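Local coordinates for protein ureidoglycolate hydrolase (Arabidopsis thaliana, PDB 4PXE) that hydrolyses (S)-ureidoglycolate in purine breakdown, working as a manganese-dependent homodimer of the peptidase M20 family that yields glyoxylate, ammonium and carbon dioxide, at residues Thr165-Asp168 with Gly169-Ser173; Asn326-Ala329 with Lys330-Val334. One frame throughout, in Å; residues are numbered along the deposited sequence.

Contact 1: residues Thr165-Asp168 with Gly169-Ser173; sequences TVVD and GQNVS
D168 folds its carboxylate back over the turn it begins, and OD2 takes the amides of Q170 and V172 together. D168 OD2 lies 2.8 Å from Q170 N and 2.9 Å from V172 N; both donors stand well out of the carboxylate plane, on opposite faces, so the oxygen is clasped between them. The torsion responsible sets CG between the backbone N and the carbonyl carbon (chi1 68°), which carries the group inward over the following amides. Aspartate suits this place because its short chain lets a charged oxygen reach amides two and four residues ahead. OD1 forms a salt bridge with R141 and receives a hydrogen from a water, 2.7 Å from D168 OD1, that also donates to Q170 OE1; the amides and the arginine together would favour the ionised acid. With an alanine here, the amides of Q170 and V172 would probably lose their shared acceptor and R141 its opposite charge.

V172 lies alongside the aspartate, the two side chains pointing the same way, with V172 CB 3.5 Å from D168 OD1. Its carbonyl returns the grip: D168 N donates to V172 O at 2.8 Å. V167 CA, 3.3 Å from the same V172 O, adds a CA-H...O contact, while V167 CG1 rests against S173 CA at 3.9 Å. Beta-branched valines fit these extended backbones. N171 adopts positive phi (64°), which asparagine tolerates well, and N171 N closes the turn on D168 O at 3.0 Å. A type I turn with a G1 beta bulge at N171 results, reinforced by an Asx turn from D168, the pattern of a tight hairpin loop.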
ATOM      1  N   THR A 165       4.332  23.670  -1.689  1.00 27.86           N
ATOM      2  CA  THR A 165       4.204  22.501  -0.816  1.00 26.12           C
ATOM      3  C   THR A 165       3.780  21.199  -1.486  1.00 23.64           C
ATOM      4  O   THR A 165       3.994  20.127  -0.930  1.00 24.91           O
ATOM      5  CB  THR A 165       3.199  22.751   0.332  1.00 29.94           C
ATOM      6  OG1 THR A 165       1.899  23.009  -0.214  1.00 28.80           O
ATOM      7  CG2 THR A 165       3.635  23.933   1.191  1.00 31.37           C
ATOM      8  N   VAL A 166       3.157  21.279  -2.658  1.00 25.24           N
ATOM      9  CA  VAL A 166       2.541  20.079  -3.219  1.00 24.31           C
ATOM     10  C   VAL A 166       3.552  19.054  -3.725  1.00 21.64           C
ATOM     11  O   VAL A 166       4.425  19.372  -4.531  1.00 22.02           O
ATOM     12  CB  VAL A 166       1.538  20.428  -4.330  1.00 20.44           C
ATOM     13  CG1 VAL A 166       1.072  19.157  -5.042  1.00 21.89           C
ATOM     14  CG2 VAL A 166       0.365  21.183  -3.745  1.00 22.41           C
ATOM     15  N   VAL A 167       3.418  17.825  -3.231  1.00 21.88           N
ATOM     16  CA  VAL A 167       4.231  16.687  -3.665  1.00 22.06           C
ATOM     17  C   VAL A 167       3.325  15.467  -3.852  1.00 21.79           C
ATOM     18  O   VAL A 167       2.213  15.426  -3.318  1.00 22.04           O
ATOM     19  CB  VAL A 167       5.319  16.310  -2.623  1.00 23.44           C
ATOM     20  CG1 VAL A 167       6.325  17.447  -2.435  1.00 24.40           C
ATOM     21  CG2 VAL A 167       4.678  15.923  -1.286  1.00 26.01           C
ATOM     22  N   ASP A 168       3.798  14.467  -4.589  1.00 20.75           N
ATOM     23  CA  ASP A 168       3.029  13.233  -4.738  1.00 19.10           C
ATOM     24  C   ASP A 168       3.385  12.200  -3.675  1.00 24.81           C
ATOM     25  O   ASP A 168       4.129  12.499  -2.741  1.00 23.85           O
ATOM     26  CB  ASP A 168       3.109  12.661  -6.173  1.00 19.77           C
ATOM     27  CG  ASP A 168       4.488  12.151  -6.554  1.00 24.40           C
ATOM     28  OD1 ASP A 168       4.732  11.991  -7.771  1.00 20.67           O
ATOM     29  OD2 ASP A 168       5.325  11.878  -5.665  1.00 24.00           O
ATOM     30  N   GLY A 169       2.853  10.992  -3.822  1.00 23.01           N
ATOM     31  CA  GLY A 169       3.066   9.938  -2.842  1.00 26.34           C
ATOM     32  C   GLY A 169       4.504   9.467  -2.741  1.00 29.06           C
ATOM     33  O   GLY A 169       4.885   8.823  -1.757  1.00 30.28           O
ATOM     34  N   GLN A 170       5.306   9.779  -3.754  1.00 26.66           N
ATOM     35  CA  GLN A 170       6.714   9.386  -3.759  1.00 28.75           C
ATOM     36  C   GLN A 170       7.602  10.596  -3.489  1.00 29.67           C
ATOM     37  O   GLN A 170       8.800  10.579  -3.779  1.00 32.56           O
ATOM     38  CB  GLN A 170       7.100   8.720  -5.085  1.00 30.31           C
ATOM     39  CG  GLN A 170       6.493   7.329  -5.297  1.00 30.79           C
ATOM     40  CD  GLN A 170       4.997   7.365  -5.579  1.00 32.73           C
ATOM     41  OE1 GLN A 170       4.547   8.022  -6.521  1.00 36.56           O
ATOM     42  NE2 GLN A 170       4.219   6.666  -4.756  1.00 38.73           N
ATOM     43  N   ASN A 171       6.990  11.644  -2.942  1.00 26.71           N
ATOM     44  CA  ASN A 171       7.679  12.890  -2.610  1.00 27.73           C
ATOM     45  C   ASN A 171       8.249  13.655  -3.807  1.00 30.61           C
ATOM     46  O   ASN A 171       9.155  14.469  -3.656  1.00 30.97           O
ATOM     47  CB  ASN A 171       8.759  12.656  -1.540  1.00 29.49           C
ATOM     48  CG  ASN A 171       8.168  12.341  -0.177  1.00 44.38           C
ATOM     49  OD1 ASN A 171       7.102  12.847   0.185  1.00 45.74           O
ATOM     50  ND2 ASN A 171       8.860  11.501   0.590  1.00 48.47           N
ATOM     51  N   VAL A 172       7.709  13.409  -4.998  1.00 25.27           N
ATOM     52  CA  VAL A 172       8.081  14.211  -6.159  1.00 25.63           C
ATOM     53  C   VAL A 172       7.216  15.467  -6.188  1.00 25.44           C
ATOM     54  O   VAL A 172       5.990  15.383  -6.090  1.00 23.00           O
ATOM     55  CB  VAL A 172       7.900  13.423  -7.473  1.00 27.11           C
ATOM     56  CG1 VAL A 172       8.307  14.279  -8.669  1.00 26.30           C
ATOM     57  CG2 VAL A 172       8.702  12.123  -7.428  1.00 26.44           C
ATOM     58  N   SER A 173       7.840  16.637  -6.303  1.00 24.34           N
ATOM     59  CA  SER A 173       7.090  17.882  -6.253  1.00 24.60           C
ATOM     60  C   SER A 173       6.289  18.066  -7.536  1.00 22.69           C
ATOM     61  O   SER A 173       6.605  17.459  -8.563  1.00 21.35           O
ATOM     62  CB  SER A 173       8.010  19.090  -6.033  1.00 26.73           C
ATOM     63  OG  SER A 173       8.797  19.357  -7.183  1.00 28.06           O
TER
HETATM   64  O   HOH W   1       5.687   9.538  -8.369  1.00 32.37           O
HETATM   65  O   HOH W   2       4.511  12.083   0.066  1.00 39.78           O

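Contact 2: residues Asn326-Ala329 with Lys330-Val334; sequences NTIA and KKRKV
K330 meets N326 one helical turn back, through both backbone and side chain. K330 N donates to N326 O at 3.0 Å, and the lysine then runs back alongside the same residue, because CG lies anti to the carbonyl carbon (chi1 -70°) and the chain stays extended until its last bond. There K330 NZ gives a hydrogen to a water 3.0 Å away, which in turn donates to N326 OD1 and N326 O, while N326 ND2 is bonded to Q322 O, a turn earlier in the helix. A lysine suits this exposed face: its methylenes cover the helix while the ammonium stays hydrated.

K331 follows with the next helical bond, K331 N to T327 O at 3.0 Å; beyond CB its chain leads away from the helix. R332 N bonds to I328 O at 2.8 Å, the donor nearly along the C=O axis. R332 CG lies 4.2 Å from I328 CG2; the bend at chi2 (-80°) then turns the rest of the chain away, carrying the guanidinium to E262 of its own chain and to E268 of the second subunit, a length and charge that fit it to bridge the dimer.

K333 breaks the helix with a positive phi of 63°, as the C-prime residue of a Schellman motif; K333 N makes a weak bond to K330 O at 3.3 Å. V334 N completes the motif on A329 O at 3.0 Å, in the carbonyl plane. V334 CG2 settles against A329 CB at 4.1 Å, the apolar contact expected across such a cap, and a small alanine suits A329, which is buried against F238 and L336.

V334 and A329 both pack on F238 of strand 222-239, and L336 belongs to strand 335-344. I328, R332 and V334 touch helix 256-272; this helix end belongs to the region involved in dimerization, and R332 itself reaches the second subunit.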
ATOM      1  N   ASN A 326     -11.864  12.205  16.027  1.00 16.08           N
ATOM      2  CA  ASN A 326     -11.400  12.588  17.357  1.00 17.87           C
ATOM      3  C   ASN A 326     -11.822  11.613  18.449  1.00 18.31           C
ATOM      4  O   ASN A 326     -11.026  11.272  19.329  1.00 19.05           O
ATOM      5  CB  ASN A 326     -11.844  14.019  17.681  1.00 18.70           C
ATOM      6  CG  ASN A 326     -10.947  15.056  17.030  1.00 22.50           C
ATOM      7  OD1 ASN A 326      -9.832  15.304  17.491  1.00 27.06           O
ATOM      8  ND2 ASN A 326     -11.427  15.670  15.958  1.00 24.01           N
ATOM      9  N   THR A 327     -13.055  11.128  18.385  1.00 16.01           N
ATOM     10  CA  THR A 327     -13.547  10.155  19.346  1.00 15.84           C
ATOM     11  C   THR A 327     -12.751   8.849  19.258  1.00 17.14           C
ATOM     12  O   THR A 327     -12.344   8.288  20.270  1.00 18.53           O
ATOM     13  CB  THR A 327     -15.044   9.871  19.125  1.00 22.30           C
ATOM     14  OG1 THR A 327     -15.784  11.075  19.356  1.00 23.96           O
ATOM     15  CG2 THR A 327     -15.538   8.796  20.074  1.00 22.06           C
ATOM     16  N   ILE A 328     -12.534   8.383  18.033  1.00 15.74           N
ATOM     17  CA  ILE A 328     -11.753   7.172  17.800  1.00 14.72           C
ATOM     18  C   ILE A 328     -10.310   7.340  18.274  1.00 15.58           C
ATOM     19  O   ILE A 328      -9.764   6.439  18.915  1.00 17.37           O
ATOM     20  CB  ILE A 328     -11.796   6.792  16.302  1.00 14.32           C
ATOM     21  CG1 ILE A 328     -13.200   6.311  15.945  1.00 16.23           C
ATOM     22  CG2 ILE A 328     -10.758   5.710  15.974  1.00 15.18           C
ATOM     23  CD1 ILE A 328     -13.486   6.308  14.448  1.00 17.74           C
ATOM     24  N   ALA A 329      -9.696   8.481  17.974  1.00 16.60           N
ATOM     25  CA  ALA A 329      -8.317   8.722  18.411  1.00 16.19           C
ATOM     26  C   ALA A 329      -8.200   8.643  19.934  1.00 20.51           C
ATOM     27  O   ALA A 329      -7.287   8.006  20.465  1.00 18.21           O
ATOM     28  CB  ALA A 329      -7.803  10.053  17.897  1.00 18.02           C
ATOM     29  N   LYS A 330      -9.141   9.265  20.639  1.00 16.88           N
ATOM     30  CA  LYS A 330      -9.131   9.232  22.100  1.00 17.75           C
ATOM     31  C   LYS A 330      -9.336   7.820  22.647  1.00 19.81           C
ATOM     32  O   LYS A 330      -8.639   7.403  23.576  1.00 19.78           O
ATOM     33  CB  LYS A 330     -10.190  10.185  22.665  1.00 22.23           C
ATOM     34  CG  LYS A 330      -9.873  11.662  22.461  1.00 27.13           C
ATOM     35  CD  LYS A 330     -10.855  12.542  23.241  1.00 35.74           C
ATOM     36  CE  LYS A 330     -10.521  14.025  23.124  1.00 42.54           C
ATOM     37  NZ  LYS A 330     -10.873  14.593  21.790  1.00 41.96           N
ATOM     38  N   LYS A 331     -10.283   7.079  22.080  1.00 17.42           N
ATOM     39  CA  LYS A 331     -10.586   5.735  22.551  1.00 19.53           C
ATOM     40  C   LYS A 331      -9.437   4.760  22.276  1.00 16.64           C
ATOM     41  O   LYS A 331      -9.100   3.922  23.117  1.00 19.24           O
ATOM     42  CB  LYS A 331     -11.891   5.221  21.932  1.00 22.26           C
ATOM     43  CG  LYS A 331     -12.214   3.795  22.342  1.00 26.87           C
ATOM     44  CD  LYS A 331     -13.675   3.451  22.135  1.00 34.89           C
ATOM     45  CE  LYS A 331     -14.001   2.113  22.780  1.00 39.95           C
ATOM     46  NZ  LYS A 331     -13.469   2.040  24.176  1.00 39.91           N
ATOM     47  N   ARG A 332      -8.835   4.877  21.096  1.00 17.01           N
ATOM     48  CA  ARG A 332      -7.729   4.002  20.722  1.00 16.33           C
ATOM     49  C   ARG A 332      -6.404   4.440  21.330  1.00 18.85           C
ATOM     50  O   ARG A 332      -5.419   3.704  21.270  1.00 18.42           O
ATOM     51  CB  ARG A 332      -7.596   3.950  19.199  1.00 16.86           C
ATOM     52  CG  ARG A 332      -8.650   3.092  18.523  1.00 16.68           C
ATOM     53  CD  ARG A 332      -8.285   1.621  18.612  1.00 16.80           C
ATOM     54  NE  ARG A 332      -9.413   0.772  18.237  1.00 15.49           N
ATOM     55  CZ  ARG A 332      -9.464  -0.529  18.472  1.00 16.42           C
ATOM     56  NH1 ARG A 332      -8.451  -1.123  19.095  1.00 17.26           N
ATOM     57  NH2 ARG A 332     -10.527  -1.227  18.115  1.00 15.98           N
ATOM     58  N   LYS A 333      -6.387   5.640  21.901  1.00 17.47           N
ATOM     59  CA  LYS A 333      -5.175   6.224  22.476  1.00 17.39           C
ATOM     60  C   LYS A 333      -4.091   6.454  21.425  1.00 16.41           C
ATOM     61  O   LYS A 333      -2.888   6.317  21.686  1.00 17.79           O
ATOM     62  CB  LYS A 333      -4.669   5.389  23.661  1.00 19.96           C
ATOM     63  CG  LYS A 333      -5.689   5.300  24.786  1.00 22.49           C
ATOM     64  CD  LYS A 333      -5.155   4.538  25.990  1.00 30.98           C
ATOM     65  CE  LYS A 333      -5.160   3.044  25.743  1.00 33.17           C
ATOM     66  NZ  LYS A 333      -6.528   2.462  25.826  1.00 41.26           N
ATOM     67  N   VAL A 334      -4.537   6.811  20.224  1.00 15.44           N
ATOM     68  CA  VAL A 334      -3.635   7.212  19.155  1.00 16.08           C
ATOM     69  C   VAL A 334      -3.724   8.712  18.942  1.00 15.49           C
ATOM     70  O   VAL A 334      -4.683   9.354  19.379  1.00 19.19           O
ATOM     71  CB  VAL A 334      -3.947   6.481  17.821  1.00 15.00           C
ATOM     72  CG1 VAL A 334      -3.697   4.992  17.962  1.00 15.67           C
ATOM     73  CG2 VAL A 334      -5.380   6.754  17.345  1.00 16.93           C
TER
HETATM   74  O   HOH W   3      -8.864  13.560  19.783  1.00 33.98           O

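In the fold
Following the chain, helix 156-164 ends just before contact 1, which turns the backbone back on itself between that helix and helix 174-180 and sets it beside the loop carrying R141 and F142. The chain then runs through strand 201-209 and into the dimerization region, where helix 256-272 and the long strands precede helix 311-332. Contact 2 closes the C-terminal end of that helix and releases the chain into strand 335-344. The two contacts stand in series, neither nested nor crossing, and do not touch: their centres are about 29 Å apart and their nearest atoms about 22 Å. Contact 1 joins two helices, contact 2 a helix to a strand beside the second subunit.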